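Local atomic coordinates of luciferase-like enzymeAMP-CoA-ligase (PDB entry 4W8O), a protein that probably activates carboxylic acids with ATP as acyl adenylates and transfers them to coenzyme A, as a luciferase-like member of the ANL superfamily. Residues 102-113 with 127-138; 76-84 with 219-227. All blocks are in the same frame, centred on the assembly; numbering follows the deposited sequence.

Contact 1: residues 102-113 with 127-138; sequences PTLSVRNIQHLL and SLKLIEKSLKGA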
loop_
_atom_site.group_PDB
_atom_site.type_symbol
_atom_site.label_atom_id
_atom_site.label_comp_id
_atom_site.label_asym_id
_atom_site.label_seq_id
_atom_site.Cartn_x
_atom_site.Cartn_y
_atom_site.Cartn_z
ATOM N N PRO A 102 6.743 12.052 5.690
ATOM C CA PRO A 102 7.219 13.426 5.861
ATOM C C PRO A 102 6.624 14.154 7.075
ATOM O O PRO A 102 7.206 15.124 7.523
ATOM C CB PRO A 102 6.768 14.128 4.575
ATOM C CG PRO A 102 6.526 13.047 3.595
ATOM C CD PRO A 102 6.062 11.866 4.396
ATOM N N THR A 103 5.495 13.681 7.602
ATOM C CA THR A 103 4.864 14.306 8.766
ATOM C C THR A 103 5.409 13.787 10.093
ATOM O O THR A 103 4.946 14.209 11.148
ATOM C CB THR A 103 3.340 14.078 8.783
ATOM O OG1 THR A 103 3.073 12.696 9.030
ATOM C CG2 THR A 103 2.704 14.498 7.464
ATOM N N LEU A 104 6.364 12.864 10.062
ATOM C CA LEU A 104 6.927 12.347 11.311
ATOM C C LEU A 104 7.986 13.293 11.879
ATOM O O LEU A 104 8.674 13.990 11.133
ATOM C CB LEU A 104 7.533 10.968 11.097
ATOM C CG LEU A 104 6.526 9.839 10.881
ATOM C CD1 LEU A 104 7.210 8.647 10.226
ATOM C CD2 LEU A 104 5.861 9.425 12.188
ATOM N N SER A 105 8.114 13.290 13.202
ATOM C CA SER A 105 9.101 14.105 13.893
ATOM C C SER A 105 10.511 13.641 13.580
ATOM O O SER A 105 10.720 12.530 13.085
ATOM C CB SER A 105 8.894 14.022 15.406
ATOM O OG SER A 105 9.282 12.748 15.897
ATOM N N VAL A 106 11.471 14.499 13.908
ATOM C CA VAL A 106 12.890 14.179 13.780
ATOM C C VAL A 106 13.228 12.938 14.587
ATOM O O VAL A 106 13.932 12.062 14.095
ATOM C CB VAL A 106 13.797 15.341 14.250
ATOM C CG1 VAL A 106 15.248 14.893 14.347
ATOM C CG2 VAL A 106 13.672 16.535 13.312
ATOM N N ARG A 107 12.741 12.856 15.827
ATOM C CA ARG A 107 13.071 11.699 16.648
ATOM C C ARG A 107 12.515 10.401 16.063
ATOM O O ARG A 107 13.164 9.367 16.134
ATOM C CB ARG A 107 12.612 11.847 18.093
ATOM C CG ARG A 107 13.398 10.905 18.995
ATOM C CD ARG A 107 12.906 10.850 20.425
ATOM N NE ARG A 107 13.279 12.021 21.222
ATOM C CZ ARG A 107 12.521 13.102 21.400
ATOM N NH1 ARG A 107 11.319 13.201 20.832
ATOM N NH2 ARG A 107 12.974 14.101 22.150
ATOM N N ASN A 108 11.322 10.448 15.492
ATOM C CA ASN A 108 10.751 9.246 14.895
ATOM C C ASN A 108 11.515 8.840 13.637
ATOM O O ASN A 108 11.824 7.664 13.446
ATOM C CB ASN A 108 9.265 9.435 14.597
ATOM C CG ASN A 108 8.425 9.504 15.858
ATOM O OD1 ASN A 108 8.737 8.873 16.861
ATOM N ND2 ASN A 108 7.350 10.272 15.807
ATOM N N ILE A 109 11.852 9.818 12.803
ATOM C CA ILE A 109 12.585 9.535 11.568
ATOM C C ILE A 109 13.950 8.940 11.901
ATOM O O ILE A 109 14.381 7.958 11.275
ATOM C CB ILE A 109 12.742 10.789 10.685
ATOM C CG1 ILE A 109 11.373 11.279 10.184
ATOM C CG2 ILE A 109 13.660 10.503 9.513
ATOM C CD1 ILE A 109 10.793 10.500 9.018
ATOM N N GLN A 110 14.620 9.522 12.897
ATOM C CA GLN A 110 15.906 9.009 13.375
ATOM C C GLN A 110 15.861 7.527 13.692
ATOM O O GLN A 110 16.761 6.774 13.322
ATOM C CB GLN A 110 16.341 9.720 14.651
ATOM C CG GLN A 110 17.024 11.039 14.428
ATOM C CD GLN A 110 17.550 11.631 15.718
ATOM O OE1 GLN A 110 17.911 10.908 16.647
ATOM N NE2 GLN A 110 17.602 12.951 15.780
ATOM N N HIS A 111 14.846 7.125 14.435
ATOM C CA HIS A 111 14.690 5.720 14.772
ATOM C C HIS A 111 14.490 4.858 13.515
ATOM O O HIS A 111 15.108 3.803 13.383
ATOM C CB HIS A 111 13.525 5.518 15.732
ATOM C CG HIS A 111 13.216 4.078 15.989
ATOM N ND1 HIS A 111 14.109 3.227 16.601
ATOM C CD2 HIS A 111 12.122 3.335 15.705
ATOM C CE1 HIS A 111 13.576 2.021 16.690
ATOM N NE2 HIS A 111 12.367 2.061 16.156
ATOM N N LEU A 112 13.636 5.314 12.604
ATOM C CA LEU A 112 13.344 4.560 11.387
ATOM C C LEU A 112 14.592 4.387 10.536
ATOM O O LEU A 112 14.861 3.298 10.050
ATOM C CB LEU A 112 12.225 5.226 10.576
ATOM C CG LEU A 112 10.869 5.362 11.286
ATOM C CD1 LEU A 112 9.770 5.769 10.313
ATOM C CD2 LEU A 112 10.494 4.085 12.031
ATOM N N LEU A 113 15.364 5.458 10.379
ATOM C CA LEU A 113 16.629 5.380 9.649
ATOM C C LEU A 113 17.606 4.406 10.307
ATOM O O LEU A 113 18.328 3.675 9.618
ATOM C CB LEU A 113 17.268 6.770 9.515
ATOM C CG LEU A 113 16.590 7.753 8.556
ATOM C CD1 LEU A 113 17.183 9.152 8.680
ATOM C CD2 LEU A 113 16.694 7.258 7.125
ATOM N N SER A 127 11.081 18.289 2.925
ATOM C CA SER A 127 11.472 17.368 3.981
ATOM C C SER A 127 13.004 17.254 4.077
ATOM O O SER A 127 13.522 16.424 4.824
ATOM C CB SER A 127 10.844 15.990 3.713
ATOM O OG SER A 127 9.422 16.043 3.758
ATOM N N LEU A 128 13.728 18.088 3.329
ATOM C CA LEU A 128 15.188 18.021 3.311
ATOM C C LEU A 128 15.817 18.285 4.689
ATOM O O LEU A 128 16.654 17.507 5.135
ATOM C CB LEU A 128 15.761 18.976 2.254
ATOM C CG LEU A 128 17.284 19.101 2.163
ATOM C CD1 LEU A 128 17.950 17.744 2.034
ATOM C CD2 LEU A 128 17.665 20.001 0.999
ATOM N N LYS A 129 15.407 19.359 5.362
ATOM C CA LYS A 129 15.949 19.687 6.696
ATOM C C LYS A 129 15.642 18.589 7.716
ATOM O O LYS A 129 16.484 18.225 8.529
ATOM C CB LYS A 129 15.397 21.019 7.216
ATOM C CG LYS A 129 16.106 22.268 6.704
ATOM C CD LYS A 129 15.819 23.449 7.621
ATOM C CE LYS A 129 16.141 24.791 6.976
ATOM N NZ LYS A 129 17.575 24.929 6.606
ATOM N N LEU A 130 14.419 18.082 7.677
ATOM C CA LEU A 130 14.013 16.963 8.520
ATOM C C LEU A 130 14.971 15.772 8.371
ATOM O O LEU A 130 15.474 15.239 9.359
ATOM C CB LEU A 130 12.587 16.547 8.150
ATOM C CG LEU A 130 11.997 15.309 8.826
ATOM C CD1 LEU A 130 11.844 15.531 10.326
ATOM C CD2 LEU A 130 10.662 14.988 8.178
ATOM N N ILE A 131 15.228 15.374 7.131
ATOM C CA ILE A 131 16.131 14.262 6.852
ATOM C C ILE A 131 17.578 14.574 7.267
ATOM O O ILE A 131 18.233 13.745 7.884
ATOM C CB ILE A 131 16.094 13.860 5.358
ATOM C CG1 ILE A 131 14.716 13.316 4.964
ATOM C CG2 ILE A 131 17.153 12.819 5.052
ATOM C CD1 ILE A 131 14.208 12.196 5.844
ATOM N N GLU A 132 18.073 15.756 6.914
ATOM C CA GLU A 132 19.422 16.183 7.316
ATOM C C GLU A 132 19.599 16.118 8.840
ATOM O O GLU A 132 20.590 15.590 9.340
ATOM C CB GLU A 132 19.716 17.606 6.806
ATOM C CG GLU A 132 19.936 17.721 5.294
ATOM C CD GLU A 132 20.128 19.161 4.817
ATOM O OE1 GLU A 132 19.580 20.101 5.435
ATOM O OE2 GLU A 132 20.839 19.370 3.814
ATOM N N LYS A 133 18.629 16.653 9.574
ATOM C CA LYS A 133 18.686 16.651 11.038
ATOM C C LYS A 133 18.640 15.237 11.601
ATOM O O LYS A 133 19.364 14.912 12.547
ATOM C CB LYS A 133 17.536 17.467 11.625
ATOM C CG LYS A 133 17.702 18.961 11.453
ATOM C CD LYS A 133 16.468 19.712 11.923
ATOM C CE LYS A 133 16.601 21.207 11.675
ATOM N NZ LYS A 133 15.311 21.907 11.928
ATOM N N SER A 134 17.792 14.401 11.015
ATOM C CA SER A 134 17.625 13.036 11.495
ATOM C C SER A 134 18.901 12.228 11.294
ATOM O O SER A 134 19.320 11.492 12.189
ATOM C CB SER A 134 16.443 12.361 10.796
ATOM O OG SER A 134 15.226 13.067 11.039
ATOM N N LEU A 135 19.529 12.380 10.131
ATOM C CA LEU A 135 20.781 11.683 9.843
ATOM C C LEU A 135 21.883 12.146 10.784
ATOM O O LEU A 135 22.661 11.334 11.281
ATOM C CB LEU A 135 21.210 11.906 8.388
ATOM C CG LEU A 135 20.387 11.172 7.332
ATOM C CD1 LEU A 135 20.701 11.710 5.947
ATOM C CD2 LEU A 135 20.638 9.673 7.387
ATOM N N LYS A 136 21.947 13.452 11.027
ATOM C CA LYS A 136 22.916 14.005 11.971
ATOM C C LYS A 136 22.705 13.392 13.360
ATOM O O LYS A 136 23.643 12.889 13.968
ATOM C CB LYS A 136 22.799 15.526 12.017
ATOM C CG LYS A 136 23.835 16.206 12.887
ATOM C CD LYS A 136 23.735 17.717 12.787
ATOM C CE LYS A 136 24.687 18.388 13.757
ATOM N NZ LYS A 136 24.714 19.863 13.571
ATOM N N GLY A 137 21.467 13.393 13.836
ATOM C CA GLY A 137 21.145 12.769 15.121
ATOM C C GLY A 137 21.482 11.285 15.179
ATOM O O GLY A 137 22.137 10.831 16.108
ATOM N N ALA A 138 21.056 10.525 14.175
ATOM C CA ALA A 138 21.350 9.090 14.124
ATOM C C ALA A 138 22.836 8.782 13.901
ATOM O O ALA A 138 23.246 7.631 14.034
ATOM C CB ALA A 138 20.515 8.418 13.044
HETATM O O HOH W 1 8.441 17.164 6.197
#
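The knob of S134 set among V106, I109, Q110 and L113 marks a helix-helix packing contact: helices 106-116 and 128-138 follow strands 96-99 and 120-124 of the mixed eight-stranded sheet and cover it on one face; the axes of 106-113 and 128-138 approach to 8.5 Å and cross at -61°. S134 carries its OG beside its own backbone N (chi1 -60°), where it donates to L130 O at 2.8 Å from above the carbonyl plane; the backbone N of S134 reaches the same oxygen from the opposite face. OG thus lies 3.4 Å from I109 CG2 without needing a polar partner on the first helix. Q110 passes alongside, its CG 3.2 Å from S134 O and its amide over G137. At one end L130 slides past V106 in the opposite direction, CD1 3.6 Å from V106 CG2; at the other L113 crosses L135 at about a right angle, CD1 to CD2 3.7 Å. Ahead of the helices one water donates to both P102 O and S127 OG, which also pairs with E124. Cohesion between the helices therefore rests on apolar branches and close fit, the buried hydroxyl of S134 being satisfied within its own helix.

Contact 2: residues 76-84 with 219-227; sequences CSTNSLDNS and ILHFTTMYW
N79 reaches across to residues 221-225, its CB directed at them. CG stands beside the backbone N (chi1 -70°), which carries the amide to T223 and leaves CG 3.9 Å from T223 O. The two amide atoms then part. ND2 donates to T223 O at 2.9 Å (155°); the acceptor lies almost in the amide plane of N79, whereas ND2 stands above the T223 carbonyl plane. ND2 also binds a water that donates to F222 O, and approaches H221 CE1 obliquely. OD1 accepts from a second water, 2.9 Å away, which donates to S77 O as well and accepts from M225 N. Beside OD1 lies the bent chain of M225, crossing the asparagine at about a right angle with M225 CE 3.8 Å from N79 OD1. A leucine in place of N79 would probably leave T223 O without this donor and both waters without one of their partners. M225 also crosses N83, CG to ND2 3.7 Å; T224 CG2 rests 4.2 Å from T78 CA. Residues 77-84 link strand 72-76 to helix 85-92, and residues 222-227 link strand 218-221 to helix 228-239, so the asparagine joins loops at the ends of strands from the two large mixed sheets, with F246 of strand 243-246 against its side chain and R244 against M225.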
loop_
_atom_site.group_PDB
_atom_site.type_symbol
_atom_site.label_atom_id
_atom_site.label_comp_id
_atom_site.label_asym_id
_atom_site.label_seq_id
_atom_site.Cartn_x
_atom_site.Cartn_y
_atom_site.Cartn_z
ATOM N N CYS A 76 11.534 9.864 1.116
ATOM C CA CYS A 76 10.734 10.761 1.956
ATOM C C CYS A 76 10.096 11.869 1.117
ATOM O O CYS A 76 10.696 12.927 0.888
ATOM C CB CYS A 76 11.577 11.363 3.071
ATOM S SG CYS A 76 10.559 12.200 4.305
ATOM N N SER A 77 8.874 11.619 0.660
ATOM C CA SER A 77 8.196 12.549 -0.224
ATOM C C SER A 77 6.691 12.317 -0.222
ATOM O O SER A 77 6.231 11.182 -0.082
ATOM C CB SER A 77 8.736 12.401 -1.649
ATOM O OG SER A 77 8.026 13.205 -2.577
ATOM N N THR A 78 5.934 13.404 -0.359
ATOM C CA THR A 78 4.534 13.325 -0.717
ATOM C C THR A 78 4.421 12.785 -2.145
ATOM O O THR A 78 5.426 12.598 -2.841
ATOM C CB THR A 78 3.850 14.704 -0.632
ATOM O OG1 THR A 78 4.646 15.682 -1.308
ATOM C CG2 THR A 78 3.659 15.130 0.811
ATOM N N ASN A 79 3.199 12.514 -2.577
ATOM C CA ASN A 79 2.970 11.973 -3.912
ATOM C C ASN A 79 3.160 13.038 -4.995
ATOM O O ASN A 79 2.718 14.185 -4.852
ATOM C CB ASN A 79 1.572 11.352 -4.006
ATOM C CG ASN A 79 1.442 10.074 -3.191
ATOM O OD1 ASN A 79 2.329 9.222 -3.196
ATOM N ND2 ASN A 79 0.321 9.921 -2.513
ATOM N N SER A 80 3.845 12.649 -6.063
ATOM C CA SER A 80 4.085 13.520 -7.218
ATOM C C SER A 80 4.272 12.620 -8.428
ATOM O O SER A 80 4.258 11.404 -8.295
ATOM C CB SER A 80 5.336 14.374 -7.007
ATOM O OG SER A 80 6.510 13.575 -7.107
ATOM N N LEU A 81 4.458 13.202 -9.607
ATOM C CA LEU A 81 4.773 12.394 -10.785
ATOM C C LEU A 81 6.192 11.812 -10.747
ATOM O O LEU A 81 6.531 10.968 -11.579
ATOM C CB LEU A 81 4.571 13.197 -12.071
ATOM C CG LEU A 81 3.129 13.565 -12.432
ATOM C CD1 LEU A 81 3.156 14.379 -13.708
ATOM C CD2 LEU A 81 2.241 12.343 -12.612
ATOM N N ASP A 82 7.018 12.240 -9.789
ATOM C CA ASP A 82 8.396 11.750 -9.705
ATOM C C ASP A 82 8.685 10.806 -8.535
ATOM O O ASP A 82 9.650 10.037 -8.604
ATOM C CB ASP A 82 9.366 12.929 -9.639
ATOM C CG ASP A 82 9.326 13.799 -10.889
ATOM O OD1 ASP A 82 8.867 13.338 -11.951
ATOM O OD2 ASP A 82 9.749 14.956 -10.804
ATOM N N ASN A 83 7.881 10.846 -7.470
ATOM C CA ASN A 83 8.284 10.180 -6.233
ATOM C C ASN A 83 8.415 8.657 -6.345
ATOM O O ASN A 83 9.253 8.066 -5.665
ATOM C CB ASN A 83 7.385 10.564 -5.049
ATOM C CG ASN A 83 6.059 9.850 -5.063
ATOM O OD1 ASN A 83 5.272 10.013 -5.986
ATOM N ND2 ASN A 83 5.787 9.074 -4.019
ATOM N N SER A 84 7.613 8.033 -7.204
ATOM C CA SER A 84 7.708 6.586 -7.401
ATOM C C SER A 84 8.764 6.157 -8.444
ATOM O O SER A 84 9.129 4.983 -8.508
ATOM C CB SER A 84 6.331 5.991 -7.746
ATOM O OG SER A 84 5.914 6.381 -9.038
ATOM N N ILE A 219 -8.280 4.880 -10.090
ATOM C CA ILE A 219 -8.381 4.950 -8.631
ATOM C C ILE A 219 -7.646 6.164 -8.058
ATOM O O ILE A 219 -6.481 6.398 -8.364
ATOM C CB ILE A 219 -7.901 3.645 -7.945
ATOM C CG1 ILE A 219 -8.054 3.758 -6.417
ATOM C CG2 ILE A 219 -6.459 3.308 -8.314
ATOM C CD1 ILE A 219 -7.906 2.446 -5.674
ATOM N N LEU A 220 -8.359 6.935 -7.236
ATOM C CA LEU A 220 -7.805 8.101 -6.546
ATOM C C LEU A 220 -7.421 7.716 -5.122
ATOM O O LEU A 220 -8.134 6.957 -4.463
ATOM C CB LEU A 220 -8.828 9.246 -6.514
ATOM C CG LEU A 220 -8.510 10.517 -5.711
ATOM C CD1 LEU A 220 -7.232 11.188 -6.190
ATOM C CD2 LEU A 220 -9.669 11.501 -5.795
ATOM N N HIS A 221 -6.290 8.231 -4.648
ATOM C CA HIS A 221 -5.963 8.111 -3.236
ATOM C C HIS A 221 -5.150 9.300 -2.765
ATOM O O HIS A 221 -4.620 10.068 -3.566
ATOM C CB HIS A 221 -5.217 6.808 -2.971
ATOM C CG HIS A 221 -3.804 6.825 -3.444
ATOM N ND1 HIS A 221 -2.733 6.899 -2.582
ATOM C CD2 HIS A 221 -3.284 6.811 -4.692
ATOM C CE1 HIS A 221 -1.611 6.916 -3.279
ATOM N NE2 HIS A 221 -1.921 6.868 -4.561
ATOM N N PHE A 222 -5.065 9.439 -1.453
ATOM C CA PHE A 222 -4.366 10.556 -0.825
ATOM C C PHE A 222 -3.169 10.111 -0.000
ATOM O O PHE A 222 -2.282 10.917 0.265
ATOM C CB PHE A 222 -5.342 11.326 0.069
ATOM C CG PHE A 222 -6.572 11.799 -0.658
ATOM C CD1 PHE A 222 -6.546 12.966 -1.404
ATOM C CD2 PHE A 222 -7.743 11.066 -0.618
ATOM C CE1 PHE A 222 -7.666 13.396 -2.093
ATOM C CE2 PHE A 222 -8.870 11.490 -1.306
ATOM C CZ PHE A 222 -8.828 12.656 -2.046
ATOM N N THR A 223 -3.157 8.849 0.425
ATOM C CA THR A 223 -2.104 8.321 1.285
ATOM C C THR A 223 -0.768 8.315 0.573
ATOM O O THR A 223 -0.688 8.015 -0.612
ATOM C CB THR A 223 -2.384 6.862 1.723
ATOM O OG1 THR A 223 -2.836 6.092 0.595
ATOM C CG2 THR A 223 -3.429 6.820 2.837
ATOM N N THR A 224 0.282 8.616 1.323
ATOM C CA THR A 224 1.650 8.578 0.818
ATOM C C THR A 224 2.137 7.140 0.774
ATOM O O THR A 224 1.463 6.234 1.282
ATOM C CB THR A 224 2.588 9.392 1.719
ATOM O OG1 THR A 224 2.537 8.870 3.051
ATOM C CG2 THR A 224 2.180 10.864 1.727
ATOM N N MET A 225 3.315 6.940 0.183
ATOM C CA MET A 225 3.880 5.597 -0.014
ATOM C C MET A 225 4.441 4.999 1.273
ATOM O O MET A 225 4.823 3.836 1.312
ATOM C CB MET A 225 4.952 5.624 -1.110
ATOM C CG MET A 225 4.421 5.979 -2.496
ATOM S SD MET A 225 3.258 4.758 -3.137
ATOM C CE MET A 225 2.533 5.674 -4.499
ATOM N N TYR A 226 4.495 5.803 2.329
ATOM C CA TYR A 226 4.742 5.312 3.678
ATOM C C TYR A 226 3.739 4.221 4.070
ATOM O O TYR A 226 4.093 3.244 4.724
ATOM C CB TYR A 226 4.620 6.475 4.647
ATOM C CG TYR A 226 4.704 6.115 6.106
ATOM C CD1 TYR A 226 5.918 5.774 6.688
ATOM C CD2 TYR A 226 3.570 6.148 6.919
ATOM C CE1 TYR A 226 6.004 5.457 8.034
ATOM C CE2 TYR A 226 3.648 5.849 8.272
ATOM C CZ TYR A 226 4.868 5.501 8.823
ATOM O OH TYR A 226 4.962 5.199 10.159
ATOM N N TRP A 227 2.488 4.411 3.670
ATOM C CA TRP A 227 1.409 3.510 4.052
ATOM C C TRP A 227 1.310 2.347 3.081
ATOM O O TRP A 227 1.489 2.509 1.872
ATOM C CB TRP A 227 0.079 4.273 4.109
ATOM C CG TRP A 227 0.100 5.403 5.115
ATOM C CD1 TRP A 227 0.267 6.736 4.851
ATOM C CD2 TRP A 227 -0.023 5.288 6.538
ATOM N NE1 TRP A 227 0.241 7.458 6.023
ATOM C CE2 TRP A 227 0.065 6.597 7.072
ATOM C CE3 TRP A 227 -0.209 4.207 7.414
ATOM C CZ2 TRP A 227 -0.018 6.856 8.440
ATOM C CZ3 TRP A 227 -0.300 4.464 8.780
ATOM C CH2 TRP A 227 -0.203 5.784 9.280
HETATM O O HOH W 2 4.371 9.310 -1.084
HETATM O O HOH W 3 -1.231 12.207 -1.929
#

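Contact 1 is nested inside the chain loop that contact 2 closes, and their centres lie 19 Å apart. They meet at C76, the last residue of strand 72-76: its SG lies 3.8 Å from S127 CB, and its CB 3.9 Å from I131 CD1. P102 CG also packs 3.9 Å from S77 C. E124, already bonded to S127 of contact 1, adds a polar tie by hydrogen bonding through OE1 to T78 OG1 of contact 2. Contact 2 adjoins the pocket holding the polyether ligand: T223 bonds through its hydroxyl to T229 and touches F268, both pocket residues, and I228 directly follows segment 219-227.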